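Local coordinates for sensor protein CpxA (Vibrio parahaemolyticus, PDB 3V67) that probably works as the membrane-bound sensor histidine kinase of a two-component system, seen here as its periplasmic sensing domain, which has a PAS fold, at residues A[82-87]-A[118-123]; A[94-99]-A[103-108]; A[29-34]-A[42-47]. One frame throughout, in Å; residues are numbered along the deposited sequence.

The three contacts sample one periplasmic PAS-fold domain at its centre and at its margin. Along the chain contact 3 closes first, joining helices 14-30 and 37-46; contact 1 then packs helix 75-87 on strand 115-124, and contact 2, the hairpin of strands 95-99 and 102-112, is nested in the loop that contact 1 closes. Contacts 1 and 2, about 6 Å apart between centres, share the antiparallel sheet and belong to the domain core; a hydrogen bond between Asn83 and Tyr99 also ties the helix to the hairpin. Contact 3 is about 19 Å from contact 1 and 22 Å from contact 2, centre to centre, where a second subunit meets the domain.

Contact 1 of 3, residues A[82-87]-A[118-123]; sequences QNFVTS and LMYVGF
Phe84 and Tyr120 touch by the borders of their rings, with ring planes almost perpendicular at 86° and centroids 5.9 Å apart. Neither covers the other, so the pair is not a T-shaped stack despite the steep angle. The touching side of Phe84 is its CD2-CE2 bond, which faces CD1 and CE1 of Tyr120; the closest approach is Phe84 CE2 to Tyr120 CD1, 3.7 Å. Tyr120 CE1 lies in the plane of the Phe84 ring, and Phe84 CE2 in turn sits near the plane of the tyrosine ring. On the helix, the phenylalanine CG stands anti to its own nitrogen (chi1 -174°), which sends the ring out toward the strand. Val85 adds a second touch further along the tyrosine: its CG2 comes within 3.9 Å of Tyr120 CZ, the two side chains running roughly at right angles. Tyr120 thus packs through its ring carbons while its hydroxyl is hydrogen-bonded to Ser61 OG. All three side chains are buried, joining helix 75-87 to the sheet: Phe84 also packs on Ile104 of strand 102-112 and on Arg97 and Tyr99 of strand 95-99, while Tyr120 touches Phe59 of the neighbouring strand 57-61.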
loop_
_atom_site.group_PDB
_atom_site.type_symbol
_atom_site.label_atom_id
_atom_site.label_comp_id
_atom_site.label_asym_id
_atom_site.label_seq_id
_atom_site.Cartn_x
_atom_site.Cartn_y
_atom_site.Cartn_z
ATOM N N GLN A 82 -20.210 8.033 -1.523
ATOM C CA GLN A 82 -21.482 7.316 -1.552
ATOM C C GLN A 82 -21.292 5.884 -2.036
ATOM O O GLN A 82 -21.760 4.923 -1.400
ATOM C CB GLN A 82 -22.493 8.041 -2.441
ATOM C CG GLN A 82 -23.749 7.234 -2.750
ATOM C CD GLN A 82 -24.700 7.117 -1.567
ATOM O OE1 GLN A 82 -24.372 7.500 -0.443
ATOM N NE2 GLN A 82 -25.892 6.591 -1.822
ATOM N N ASN A 83 -20.591 5.751 -3.160
ATOM C CA ASN A 83 -20.279 4.435 -3.694
ATOM C C ASN A 83 -19.573 3.562 -2.662
ATOM O O ASN A 83 -19.926 2.397 -2.488
ATOM C CB ASN A 83 -19.430 4.547 -4.959
ATOM C CG ASN A 83 -19.138 3.196 -5.580
ATOM O OD1 ASN A 83 -18.164 2.534 -5.225
ATOM N ND2 ASN A 83 -19.990 2.775 -6.509
ATOM N N PHE A 84 -18.588 4.136 -1.973
ATOM C CA PHE A 84 -17.843 3.408 -0.950
ATOM C C PHE A 84 -18.764 2.895 0.146
ATOM O O PHE A 84 -18.696 1.725 0.528
ATOM C CB PHE A 84 -16.746 4.285 -0.337
ATOM C CG PHE A 84 -15.855 3.552 0.628
ATOM C CD1 PHE A 84 -14.729 2.883 0.178
ATOM C CD2 PHE A 84 -16.142 3.532 1.985
ATOM C CE1 PHE A 84 -13.907 2.206 1.061
ATOM C CE2 PHE A 84 -15.325 2.857 2.870
ATOM C CZ PHE A 84 -14.205 2.193 2.406
ATOM N N VAL A 85 -19.621 3.779 0.647
ATOM C CA VAL A 85 -20.545 3.434 1.720
ATOM C C VAL A 85 -21.466 2.289 1.312
ATOM O O VAL A 85 -21.669 1.345 2.081
ATOM C CB VAL A 85 -21.388 4.649 2.155
ATOM C CG1 VAL A 85 -22.505 4.221 3.097
ATOM C CG2 VAL A 85 -20.504 5.701 2.807
ATOM N N THR A 86 -22.013 2.359 0.102
ATOM C CA THR A 86 -22.893 1.286 -0.357
ATOM C C THR A 86 -22.127 0.033 -0.797
ATOM O O THR A 86 -22.729 -1.011 -1.044
ATOM C CB THR A 86 -23.836 1.753 -1.487
ATOM O OG1 THR A 86 -23.071 2.373 -2.529
ATOM C CG2 THR A 86 -24.858 2.746 -0.952
ATOM N N SER A 87 -20.802 0.139 -0.884
ATOM C CA SER A 87 -19.967 -0.986 -1.307
ATOM C C SER A 87 -19.404 -1.796 -0.140
ATOM O O SER A 87 -18.788 -2.841 -0.351
ATOM C CB SER A 87 -18.805 -0.499 -2.178
ATOM O OG SER A 87 -19.267 0.247 -3.288
ATOM N N LEU A 118 -20.359 6.686 11.680
ATOM C CA LEU A 118 -19.149 6.124 11.099
ATOM C C LEU A 118 -18.353 7.199 10.373
ATOM O O LEU A 118 -18.914 8.037 9.669
ATOM C CB LEU A 118 -19.501 4.978 10.150
ATOM C CG LEU A 118 -20.243 3.816 10.814
ATOM C CD1 LEU A 118 -21.074 3.066 9.795
ATOM C CD2 LEU A 118 -19.255 2.879 11.502
ATOM N N MET A 119 -17.039 7.163 10.557
ATOM C CA MET A 119 -16.133 8.139 9.979
ATOM C C MET A 119 -15.316 7.503 8.865
ATOM O O MET A 119 -14.972 6.316 8.917
ATOM C CB MET A 119 -15.199 8.702 11.054
ATOM C CG MET A 119 -14.447 9.960 10.635
ATOM S SD MET A 119 -13.133 10.420 11.785
ATOM C CE MET A 119 -11.795 9.402 11.179
ATOM N N TYR A 120 -15.012 8.308 7.857
ATOM C CA TYR A 120 -14.253 7.863 6.703
ATOM C C TYR A 120 -13.253 8.957 6.359
ATOM O O TYR A 120 -13.425 10.110 6.759
ATOM C CB TYR A 120 -15.177 7.652 5.506
ATOM C CG TYR A 120 -16.380 6.769 5.748
ATOM C CD1 TYR A 120 -16.394 5.448 5.311
ATOM C CD2 TYR A 120 -17.517 7.261 6.381
ATOM C CE1 TYR A 120 -17.498 4.638 5.514
ATOM C CE2 TYR A 120 -18.625 6.455 6.595
ATOM C CZ TYR A 120 -18.611 5.148 6.158
ATOM O OH TYR A 120 -19.708 4.345 6.364
ATOM N N VAL A 121 -12.215 8.600 5.612
ATOM C CA VAL A 121 -11.227 9.581 5.178
ATOM C C VAL A 121 -10.929 9.422 3.691
ATOM O O VAL A 121 -10.550 8.345 3.234
ATOM C CB VAL A 121 -9.911 9.474 5.988
ATOM C CG1 VAL A 121 -8.886 10.460 5.466
ATOM C CG2 VAL A 121 -10.167 9.716 7.466
ATOM N N GLY A 122 -11.117 10.501 2.940
ATOM C CA GLY A 122 -10.788 10.526 1.530
ATOM C C GLY A 122 -9.509 11.306 1.319
ATOM O O GLY A 122 -9.249 12.284 2.013
ATOM N N PHE A 123 -8.699 10.865 0.367
ATOM C CA PHE A 123 -7.430 11.521 0.090
ATOM C C PHE A 123 -6.912 11.073 -1.261
ATOM O O PHE A 123 -6.925 9.886 -1.565
ATOM C CB PHE A 123 -6.407 11.208 1.187
ATOM C CG PHE A 123 -6.246 9.740 1.475
ATOM C CD1 PHE A 123 -5.278 8.993 0.823
ATOM C CD2 PHE A 123 -7.054 9.113 2.409
ATOM C CE1 PHE A 123 -5.128 7.642 1.089
ATOM C CE2 PHE A 123 -6.910 7.762 2.679
ATOM C CZ PHE A 123 -5.945 7.028 2.020
#

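Contact 2 of 3, residues A[94-99]-A[103-108]; sequences PKQRLY and MIAGPV
The carbonyl oxygen of Gly106 is held by two groups of the facing strand: Lys95 N donates to Gly106 O at 3.0 Å, and Pro94 CA offers it a C-H contact. The amide of Lys95 comes from above the carbonyl plane, 42° out of it; the return bond runs from Gly106 N to Lys95 O, 2.9 Å. Arg97 and Ile104 form the next hydrogen-bonded pair, and the non-hydrogen-bonded pairs Gln96-Ala105 and Leu98-Met103 alternate with them in this antiparallel beta hairpin.

The side chains divide between the two faces. With Gln96, Leu98 and Ala105 lies Met103, whose chain bends at chi2 and chi3 and so brings SD back to 3.4 Å from Arg97 O. The extended Gln96 crosses it at a slant, NE2 being 3.8 Å from Met103 CE. On the face of Lys95, Arg97 and Ile104, Ile104 CD1 comes within 4.2 Å of Tyr99 CD2, and both side chains touch Phe84 of helix 75-87, while Lys95 reaches a salt bridge with Asp11. At the open end Pro94 CG rests 3.4 Å from Pro107 O, just past the cis peptide that joins Gly106 to Pro107.

Four backbone bonds, two in each of the Lys95-Gly106 and Arg97-Ile104 pairs, hold the register. Leu98, Met103 and Ala105 make the face they share with Gln96 mainly apolar, whereas the other carries Lys95 and Arg97 beside Ile104. Ala105 touches Ile20 of helix 14-30 and Ile104 touches Ala80 of helix 75-87, so a helix packs on each face of this chemically uneven hairpin.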
loop_
_atom_site.group_PDB
_atom_site.type_symbol
_atom_site.label_atom_id
_atom_site.label_comp_id
_atom_site.label_asym_id
_atom_site.label_seq_id
_atom_site.Cartn_x
_atom_site.Cartn_y
_atom_site.Cartn_z
ATOM N N PRO A 94 -12.442 -2.068 8.563
ATOM C CA PRO A 94 -12.099 -0.906 7.738
ATOM C C PRO A 94 -11.238 -1.313 6.553
ATOM O O PRO A 94 -10.276 -2.064 6.714
ATOM C CB PRO A 94 -11.285 -0.027 8.691
ATOM C CG PRO A 94 -11.690 -0.468 10.060
ATOM C CD PRO A 94 -11.932 -1.940 9.935
ATOM N N LYS A 95 -11.595 -0.825 5.371
ATOM C CA LYS A 95 -10.838 -1.105 4.161
ATOM C C LYS A 95 -10.655 0.191 3.388
ATOM O O LYS A 95 -11.143 1.242 3.804
ATOM C CB LYS A 95 -11.579 -2.124 3.291
ATOM C CG LYS A 95 -11.782 -3.488 3.938
ATOM C CD LYS A 95 -10.480 -4.271 4.014
ATOM C CE LYS A 95 -10.716 -5.665 4.576
ATOM N NZ LYS A 95 -9.474 -6.480 4.597
ATOM N N GLN A 96 -9.949 0.117 2.265
ATOM C CA GLN A 96 -9.832 1.267 1.379
ATOM C C GLN A 96 -10.090 0.903 -0.081
ATOM O O GLN A 96 -9.788 -0.207 -0.519
ATOM C CB GLN A 96 -8.479 1.965 1.544
ATOM C CG GLN A 96 -7.277 1.115 1.174
ATOM C CD GLN A 96 -5.962 1.845 1.401
ATOM O OE1 GLN A 96 -5.900 2.807 2.166
ATOM N NE2 GLN A 96 -4.908 1.390 0.735
ATOM N N ARG A 97 -10.666 1.846 -0.822
ATOM C CA ARG A 97 -10.958 1.662 -2.241
ATOM C C ARG A 97 -10.450 2.853 -3.047
ATOM O O ARG A 97 -10.542 3.996 -2.599
ATOM C CB ARG A 97 -12.461 1.501 -2.471
ATOM C CG ARG A 97 -13.005 0.113 -2.166
ATOM C CD ARG A 97 -14.508 0.048 -2.411
ATOM N NE ARG A 97 -14.951 -1.308 -2.719
ATOM C CZ ARG A 97 -15.370 -2.185 -1.813
ATOM N NH1 ARG A 97 -15.403 -1.854 -0.529
ATOM N NH2 ARG A 97 -15.755 -3.397 -2.192
ATOM N N LEU A 98 -9.926 2.587 -4.239
ATOM C CA LEU A 98 -9.397 3.648 -5.088
ATOM C C LEU A 98 -10.395 4.066 -6.163
ATOM O O LEU A 98 -10.849 3.248 -6.960
ATOM C CB LEU A 98 -8.074 3.222 -5.727
ATOM C CG LEU A 98 -7.316 4.312 -6.488
ATOM C CD1 LEU A 98 -6.975 5.471 -5.567
ATOM C CD2 LEU A 98 -6.057 3.741 -7.124
ATOM N N TYR A 99 -10.729 5.350 -6.168
ATOM C CA TYR A 99 -11.631 5.925 -7.158
ATOM C C TYR A 99 -10.859 6.895 -8.043
ATOM O O TYR A 99 -10.710 8.072 -7.712
ATOM C CB TYR A 99 -12.790 6.644 -6.466
ATOM C CG TYR A 99 -13.712 5.711 -5.715
ATOM C CD1 TYR A 99 -14.841 5.183 -6.328
ATOM C CD2 TYR A 99 -13.449 5.350 -4.399
ATOM C CE1 TYR A 99 -15.683 4.328 -5.654
ATOM C CE2 TYR A 99 -14.285 4.495 -3.716
ATOM C CZ TYR A 99 -15.402 3.986 -4.348
ATOM O OH TYR A 99 -16.243 3.130 -3.671
ATOM N N MET A 103 -8.338 7.888 -3.071
ATOM C CA MET A 103 -8.509 6.758 -2.167
ATOM C C MET A 103 -9.477 7.095 -1.036
ATOM O O MET A 103 -9.470 8.206 -0.508
ATOM C CB MET A 103 -7.162 6.346 -1.570
ATOM C CG MET A 103 -7.217 5.069 -0.747
ATOM S SD MET A 103 -7.231 3.599 -1.787
ATOM C CE MET A 103 -5.516 3.541 -2.280
ATOM N N ILE A 104 -10.307 6.129 -0.665
ATOM C CA ILE A 104 -11.240 6.309 0.438
ATOM C C ILE A 104 -11.130 5.170 1.439
ATOM O O ILE A 104 -11.210 3.997 1.066
ATOM C CB ILE A 104 -12.683 6.412 -0.066
ATOM C CG1 ILE A 104 -12.899 7.766 -0.745
ATOM C CG2 ILE A 104 -13.659 6.224 1.082
ATOM C CD1 ILE A 104 -14.305 7.990 -1.216
ATOM N N ALA A 105 -10.947 5.521 2.710
ATOM C CA ALA A 105 -10.746 4.523 3.754
ATOM C C ALA A 105 -11.792 4.614 4.863
ATOM O O ALA A 105 -12.174 5.706 5.286
ATOM C CB ALA A 105 -9.340 4.651 4.336
ATOM N N GLY A 106 -12.247 3.457 5.332
ATOM C CA GLY A 106 -13.223 3.390 6.408
ATOM C C GLY A 106 -14.057 2.120 6.354
ATOM O O GLY A 106 -13.772 1.220 5.566
ATOM N N PRO A 107 -15.098 2.037 7.194
ATOM C CA PRO A 107 -15.460 3.054 8.179
ATOM C C PRO A 107 -14.801 2.777 9.518
ATOM O O PRO A 107 -14.401 1.637 9.768
ATOM C CB PRO A 107 -16.964 2.846 8.325
ATOM C CG PRO A 107 -17.136 1.374 8.158
ATOM C CD PRO A 107 -16.103 0.958 7.130
ATOM N N VAL A 108 -14.698 3.797 10.367
ATOM C CA VAL A 108 -14.356 3.580 11.772
ATOM C C VAL A 108 -15.458 4.172 12.641
ATOM O O VAL A 108 -15.970 5.246 12.343
ATOM C CB VAL A 108 -12.977 4.183 12.159
ATOM C CG1 VAL A 108 -11.858 3.482 11.399
ATOM C CG2 VAL A 108 -12.937 5.683 11.913
HETATM O O HOH W 1 -14.476 -1.186 5.175
#

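Contact 3 of 3, residues A[29-34]-A[42-47]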
loop_
_atom_site.group_PDB
_atom_site.type_symbol
_atom_site.label_atom_id
_atom_site.label_comp_id
_atom_site.label_asym_id
_atom_site.label_seq_id
_atom_site.Cartn_x
_atom_site.Cartn_y
_atom_site.Cartn_z
ATOM N N ASN A 29 -13.127 13.846 21.096
ATOM C CA ASN A 29 -12.816 14.597 22.306
ATOM C C ASN A 29 -12.999 16.104 22.161
ATOM O O ASN A 29 -13.356 16.786 23.121
ATOM C CB ASN A 29 -11.401 14.279 22.795
ATOM C CG ASN A 29 -11.391 13.236 23.891
ATOM O OD1 ASN A 29 -12.308 13.176 24.713
ATOM N ND2 ASN A 29 -10.355 12.403 23.911
ATOM N N LYS A 30 -12.757 16.618 20.960
ATOM C CA LYS A 30 -12.893 18.047 20.709
ATOM C C LYS A 30 -14.343 18.506 20.811
ATOM O O LYS A 30 -14.635 19.555 21.389
ATOM C CB LYS A 30 -12.334 18.413 19.335
ATOM C CG LYS A 30 -12.611 19.852 18.943
ATOM C CD LYS A 30 -11.823 20.268 17.717
ATOM C CE LYS A 30 -12.065 21.734 17.399
ATOM N NZ LYS A 30 -11.213 22.204 16.276
ATOM N N TYR A 31 -15.249 17.713 20.253
ATOM C CA TYR A 31 -16.655 18.090 20.196
ATOM C C TYR A 31 -17.511 17.318 21.190
ATOM O O TYR A 31 -18.709 17.137 20.977
ATOM C CB TYR A 31 -17.192 17.895 18.778
ATOM C CG TYR A 31 -16.448 18.709 17.750
ATOM C CD1 TYR A 31 -15.406 18.155 17.017
ATOM C CD2 TYR A 31 -16.775 20.037 17.524
ATOM C CE1 TYR A 31 -14.719 18.902 16.079
ATOM C CE2 TYR A 31 -16.096 20.792 16.591
ATOM C CZ TYR A 31 -15.068 20.221 15.869
ATOM O OH TYR A 31 -14.390 20.974 14.938
ATOM N N SER A 32 -16.893 16.871 22.278
ATOM C CA SER A 32 -17.602 16.115 23.305
ATOM C C SER A 32 -18.655 16.979 23.992
ATOM O O SER A 32 -19.646 16.472 24.520
ATOM C CB SER A 32 -16.619 15.558 24.337
ATOM O OG SER A 32 -15.909 16.603 24.980
ATOM N N LYS A 33 -18.434 18.288 23.976
ATOM C CA LYS A 33 -19.354 19.228 24.601
ATOM C C LYS A 33 -20.582 19.492 23.735
ATOM O O LYS A 33 -21.661 19.786 24.251
ATOM C CB LYS A 33 -18.637 20.544 24.904
ATOM C CG LYS A 33 -17.754 21.042 23.767
ATOM C CD LYS A 33 -17.428 22.518 23.932
ATOM C CE LYS A 33 -16.865 22.812 25.313
ATOM N NZ LYS A 33 -15.440 23.237 25.252
ATOM N N GLU A 34 -20.418 19.383 22.421
ATOM C CA GLU A 34 -21.484 19.737 21.487
ATOM C C GLU A 34 -22.591 18.683 21.424
ATOM O O GLU A 34 -22.319 17.488 21.317
ATOM C CB GLU A 34 -20.912 20.005 20.093
ATOM C CG GLU A 34 -21.933 20.540 19.106
ATOM C CD GLU A 34 -22.634 21.784 19.612
ATOM O OE1 GLU A 34 -23.882 21.820 19.568
ATOM O OE2 GLU A 34 -21.942 22.727 20.051
ATOM N N PHE A 42 -20.798 20.637 10.452
ATOM C CA PHE A 42 -20.505 21.949 9.895
ATOM C C PHE A 42 -19.106 22.432 10.300
ATOM O O PHE A 42 -18.299 22.798 9.442
ATOM C CB PHE A 42 -21.575 22.939 10.364
ATOM C CG PHE A 42 -21.451 24.304 9.763
ATOM C CD1 PHE A 42 -21.888 24.548 8.473
ATOM C CD2 PHE A 42 -20.917 25.350 10.496
ATOM C CE1 PHE A 42 -21.780 25.807 7.920
ATOM C CE2 PHE A 42 -20.807 26.613 9.948
ATOM C CZ PHE A 42 -21.238 26.842 8.658
ATOM N N ARG A 43 -18.826 22.423 11.603
ATOM C CA ARG A 43 -17.516 22.824 12.119
ATOM C C ARG A 43 -16.370 21.992 11.547
ATOM O O ARG A 43 -15.375 22.538 11.074
ATOM C CB ARG A 43 -17.485 22.731 13.646
ATOM C CG ARG A 43 -17.896 23.993 14.385
ATOM C CD ARG A 43 -17.762 23.791 15.886
ATOM N NE ARG A 43 -18.122 24.978 16.654
ATOM C CZ ARG A 43 -18.231 25.002 17.979
ATOM N NH1 ARG A 43 -18.012 23.899 18.685
ATOM N NH2 ARG A 43 -18.564 26.127 18.600
ATOM N N VAL A 44 -16.514 20.672 11.611
ATOM C CA VAL A 44 -15.490 19.749 11.134
ATOM C C VAL A 44 -15.164 19.974 9.667
ATOM O O VAL A 44 -13.999 20.073 9.286
ATOM C CB VAL A 44 -15.910 18.271 11.344
ATOM C CG1 VAL A 44 -15.116 17.348 10.433
ATOM C CG2 VAL A 44 -15.732 17.871 12.799
ATOM N N GLU A 45 -16.202 20.075 8.849
ATOM C CA GLU A 45 -16.011 20.254 7.415
ATOM C C GLU A 45 -15.629 21.692 7.067
ATOM O O GLU A 45 -15.211 21.984 5.942
ATOM C CB GLU A 45 -17.266 19.822 6.665
ATOM C CG GLU A 45 -17.538 18.331 6.841
ATOM C CD GLU A 45 -18.876 17.910 6.285
ATOM O OE1 GLU A 45 -18.899 16.993 5.437
ATOM O OE2 GLU A 45 -19.904 18.493 6.699
ATOM N N GLY A 46 -15.757 22.584 8.045
ATOM C CA GLY A 46 -15.430 23.983 7.849
ATOM C C GLY A 46 -13.950 24.247 7.658
ATOM O O GLY A 46 -13.572 25.272 7.096
ATOM N N ASN A 47 -13.104 23.330 8.117
ATOM C CA ASN A 47 -11.664 23.562 8.074
ATOM C C ASN A 47 -11.012 23.382 6.701
ATOM O O ASN A 47 -9.822 23.655 6.540
ATOM C CB ASN A 47 -10.940 22.738 9.141
ATOM C CG ASN A 47 -10.659 23.540 10.400
ATOM O OD1 ASN A 47 -10.585 24.769 10.361
ATOM N ND2 ASN A 47 -10.498 22.849 11.523
#
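Tyr31 meets Arg43 and Val44 with its ring, joining the end of helix 14-30 to helix 37-46 at the margin of the PAS fold. From CB, which points toward the second helix, the ring leaves opposite the carbonyl carbon and beside the backbone N (chi1 -59°), and its two sides then find different partners. CE2 meets the arginine stem: Arg43 CD lies 3.5 Å from Tyr31 CE2, at the ring's edge and near its plane. CE1 meets the valine, with Val44 CG2 at 3.6 Å, and the same methyl remains within 3.9 Å of Tyr31 CZ. At the tip, Tyr31 OH passes 3.8 Å from Arg43 CB before bonding to the backbone oxygen of Asp137 of the second subunit, which also packs on Val44. Lys30 CG stands 3.7 Å above one face of the ring, displaced from its middle. The arginine runs on, extended from CG to NE, and holds its guanidinium at 41° to the tyrosine plane. Glu34 brings an opposite charge nearby, but its OE1 accepts a hydrogen bond from Asp36 N, while its OE2, 4.3 Å from Arg43 NH1, is too far away, and too far off the guanidinium plane, to count as a salt bridge.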